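Local coordinates for nickel ABC transporter (Nickel-binding protein) (Bacillus halodurans, PDB 3T66) that probably binds a nickel species or peptide outside the membrane and passes it to an ABC importer, as solute-binding family 5 proteins do, at residues A[204-209]-A[460-465]. Residues are numbered along the deposited sequence; the frame is centred on the assembly and turned at random.
Sequences LALESG and VVAYDE
Leu-206 presses CD2 onto one face of the Ala-462–Tyr-463 peptide, almost straight above Ala-462 C at 3.8 Å, while its CD1 comes obliquely over the next peptide, 3.9 Å from Asp-464 N. At the edges of these peptides strand 451-464 is hydrogen-bonded to antiparallel neighbours, Ala-462 to Val-214 and Tyr-463 to Met-232. The motif is helix-on-sheet packing in an alpha/beta part of the periplasmic-binding-protein fold: helix 199-207 packs, through Leu-206, on Ile-231 of strand 231-237 and on strand 451-464, which follows some 250 residues later. Leu-206 holds CG anti to its amide nitrogen (chi1 180°), which stretches the isobutyl fork from helix to strand. Ala-462 points its CB toward the helix, and the methyl is short, consistent with the fork coming close to the strand backbone. Replacing Leu-206 with a serine would probably open a gap above these peptides and take from the Ala-462 methyl and Ile-231 the apolar contact with this side chain. Tyr-463 turns away from the helix, where its ring meets Trp-471 at about 55° and its OH bonds Glu-234. The apolar touch between the side chains of the two segments is CD2 of Leu-206 on CB of Ala-462, 3.8 Å apart.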
ATOM      1  N   LEU A 204       2.459  24.904   8.552  1.00 60.48           N
ATOM      2  CA  LEU A 204       3.075  26.074   9.169  1.00 60.35           C
ATOM      3  C   LEU A 204       4.577  25.912   9.346  1.00 59.74           C
ATOM      4  O   LEU A 204       5.351  26.755   8.881  1.00 58.74           O
ATOM      5  CB  LEU A 204       2.407  26.339  10.530  1.00 61.12           C
ATOM      6  CG  LEU A 204       2.634  27.685  11.227  1.00 61.81           C
ATOM      7  CD1 LEU A 204       2.019  28.791  10.393  1.00 61.78           C
ATOM      8  CD2 LEU A 204       2.064  27.649  12.633  1.00 61.21           C
ATOM      9  N   ALA A 205       4.948  24.816  10.021  1.00 59.48           N
ATOM     10  CA  ALA A 205       6.329  24.421  10.286  1.00 59.48           C
ATOM     11  C   ALA A 205       7.185  24.517   9.057  1.00 59.99           C
ATOM     12  O   ALA A 205       8.300  25.049   9.093  1.00 60.01           O
ATOM     13  CB  ALA A 205       6.378  23.041  10.816  1.00 59.06           C
ATOM     14  N   LEU A 206       6.664  24.021   7.946  1.00 60.78           N
ATOM     15  CA  LEU A 206       7.399  24.183   6.691  1.00 61.49           C
ATOM     16  C   LEU A 206       7.475  25.639   6.263  1.00 62.41           C
ATOM     17  O   LEU A 206       8.537  26.109   5.840  1.00 61.87           O
ATOM     18  CB  LEU A 206       6.837  23.313   5.563  1.00 60.58           C
ATOM     19  CG  LEU A 206       7.600  23.488   4.261  1.00 58.48           C
ATOM     20  CD1 LEU A 206       9.057  23.080   4.343  1.00 57.33           C
ATOM     21  CD2 LEU A 206       6.898  22.734   3.217  1.00 59.14           C
ATOM     22  N   GLU A 207       6.348  26.334   6.379  1.00 64.30           N
ATOM     23  CA  GLU A 207       6.265  27.716   5.929  1.00 66.65           C
ATOM     24  C   GLU A 207       7.168  28.582   6.779  1.00 66.78           C
ATOM     25  O   GLU A 207       8.049  29.267   6.261  1.00 66.02           O
ATOM     26  CB  GLU A 207       4.830  28.230   5.989  1.00 67.48           C
ATOM     27  CG  GLU A 207       4.500  29.203   4.860  1.00 71.44           C
ATOM     28  CD  GLU A 207       2.995  29.260   4.538  1.00 78.51           C
ATOM     29  OE1 GLU A 207       2.226  28.412   5.083  1.00 79.60           O
ATOM     30  OE2 GLU A 207       2.579  30.158   3.739  1.00 82.51           O
ATOM     31  N   SER A 208       6.973  28.501   8.093  1.00 67.54           N
ATOM     32  CA  SER A 208       7.792  29.256   9.017  1.00 68.22           C
ATOM     33  C   SER A 208       9.267  28.899   8.830  1.00 68.60           C
ATOM     34  O   SER A 208      10.122  29.605   9.321  1.00 69.58           O
ATOM     35  CB  SER A 208       7.337  29.039  10.470  1.00 68.38           C
ATOM     36  OG  SER A 208       8.007  27.952  11.100  1.00 69.09           O
ATOM     37  N   GLY A 209       9.567  27.819   8.111  1.00 69.04           N
ATOM     38  CA  GLY A 209      10.955  27.385   7.885  1.00 68.77           C
ATOM     39  C   GLY A 209      11.546  26.684   9.089  1.00 68.77           C
ATOM     40  O   GLY A 209      12.753  26.541   9.164  1.00 68.99           O
ATOM     41  N   VAL A 460       1.609  12.490  -0.339  1.00 47.58           N
ATOM     42  CA  VAL A 460       1.989  13.842  -0.720  1.00 48.16           C
ATOM     43  C   VAL A 460       3.060  14.321   0.207  1.00 48.33           C
ATOM     44  O   VAL A 460       2.967  14.085   1.407  1.00 48.82           O
ATOM     45  CB  VAL A 460       0.806  14.794  -0.619  1.00 48.12           C
ATOM     46  CG1 VAL A 460       1.063  16.009  -1.466  1.00 49.08           C
ATOM     47  CG2 VAL A 460      -0.466  14.111  -1.072  1.00 46.85           C
ATOM     48  N   VAL A 461       4.076  14.966  -0.353  1.00 48.33           N
ATOM     49  CA  VAL A 461       5.180  15.523   0.417  1.00 48.58           C
ATOM     50  C   VAL A 461       5.477  16.940  -0.038  1.00 49.41           C
ATOM     51  O   VAL A 461       5.558  17.207  -1.236  1.00 50.27           O
ATOM     52  CB  VAL A 461       6.439  14.678   0.233  1.00 48.10           C
ATOM     53  CG1 VAL A 461       7.689  15.436   0.640  1.00 47.28           C
ATOM     54  CG2 VAL A 461       6.341  13.483   1.072  1.00 49.15           C
ATOM     55  N   ALA A 462       5.665  17.851   0.901  1.00 50.24           N
ATOM     56  CA  ALA A 462       6.122  19.209   0.566  1.00 51.33           C
ATOM     57  C   ALA A 462       7.471  19.494   1.226  1.00 52.14           C
ATOM     58  O   ALA A 462       7.727  19.065   2.372  1.00 52.21           O
ATOM     59  CB  ALA A 462       5.077  20.245   0.990  1.00 50.84           C
ATOM     60  N   TYR A 463       8.337  20.205   0.516  1.00 53.54           N
ATOM     61  CA  TYR A 463       9.662  20.543   1.058  1.00 55.19           C
ATOM     62  C   TYR A 463      10.315  21.789   0.461  1.00 56.62           C
ATOM     63  O   TYR A 463       9.990  22.164  -0.671  1.00 57.24           O
ATOM     64  CB  TYR A 463      10.622  19.368   0.910  1.00 54.86           C
ATOM     65  CG  TYR A 463      11.051  18.995  -0.497  1.00 54.36           C
ATOM     66  CD1 TYR A 463      10.539  17.850  -1.122  1.00 54.22           C
ATOM     67  CD2 TYR A 463      12.024  19.730  -1.176  1.00 54.94           C
ATOM     68  CE1 TYR A 463      10.965  17.457  -2.416  1.00 54.65           C
ATOM     69  CE2 TYR A 463      12.454  19.357  -2.477  1.00 56.42           C
ATOM     70  CZ  TYR A 463      11.919  18.214  -3.082  1.00 56.17           C
ATOM     71  OH  TYR A 463      12.345  17.830  -4.334  1.00 57.92           O
ATOM     72  N   ASP A 464      11.250  22.389   1.220  1.00 57.77           N
ATOM     73  CA  ASP A 464      12.079  23.533   0.800  1.00 58.52           C
ATOM     74  C   ASP A 464      12.958  23.086  -0.366  1.00 59.27           C
ATOM     75  O   ASP A 464      13.952  22.340  -0.170  1.00 59.41           O
ATOM     76  CB  ASP A 464      12.916  23.990   2.004  1.00 58.89           C
ATOM     77  CG  ASP A 464      13.944  25.097   1.684  1.00 60.67           C
ATOM     78  OD1 ASP A 464      14.526  25.203   0.568  1.00 62.35           O
ATOM     79  OD2 ASP A 464      14.219  25.859   2.626  1.00 63.67           O
ATOM     80  N   GLU A 465      12.590  23.549  -1.575  1.00 59.68           N
ATOM     81  CA  GLU A 465      13.180  23.055  -2.842  1.00 59.85           C
ATOM     82  C   GLU A 465      14.639  23.391  -2.887  1.00 59.86           C
ATOM     83  O   GLU A 465      15.395  22.731  -3.585  1.00 60.39           O
ATOM     84  CB  GLU A 465      12.472  23.620  -4.103  1.00 59.68           C
TER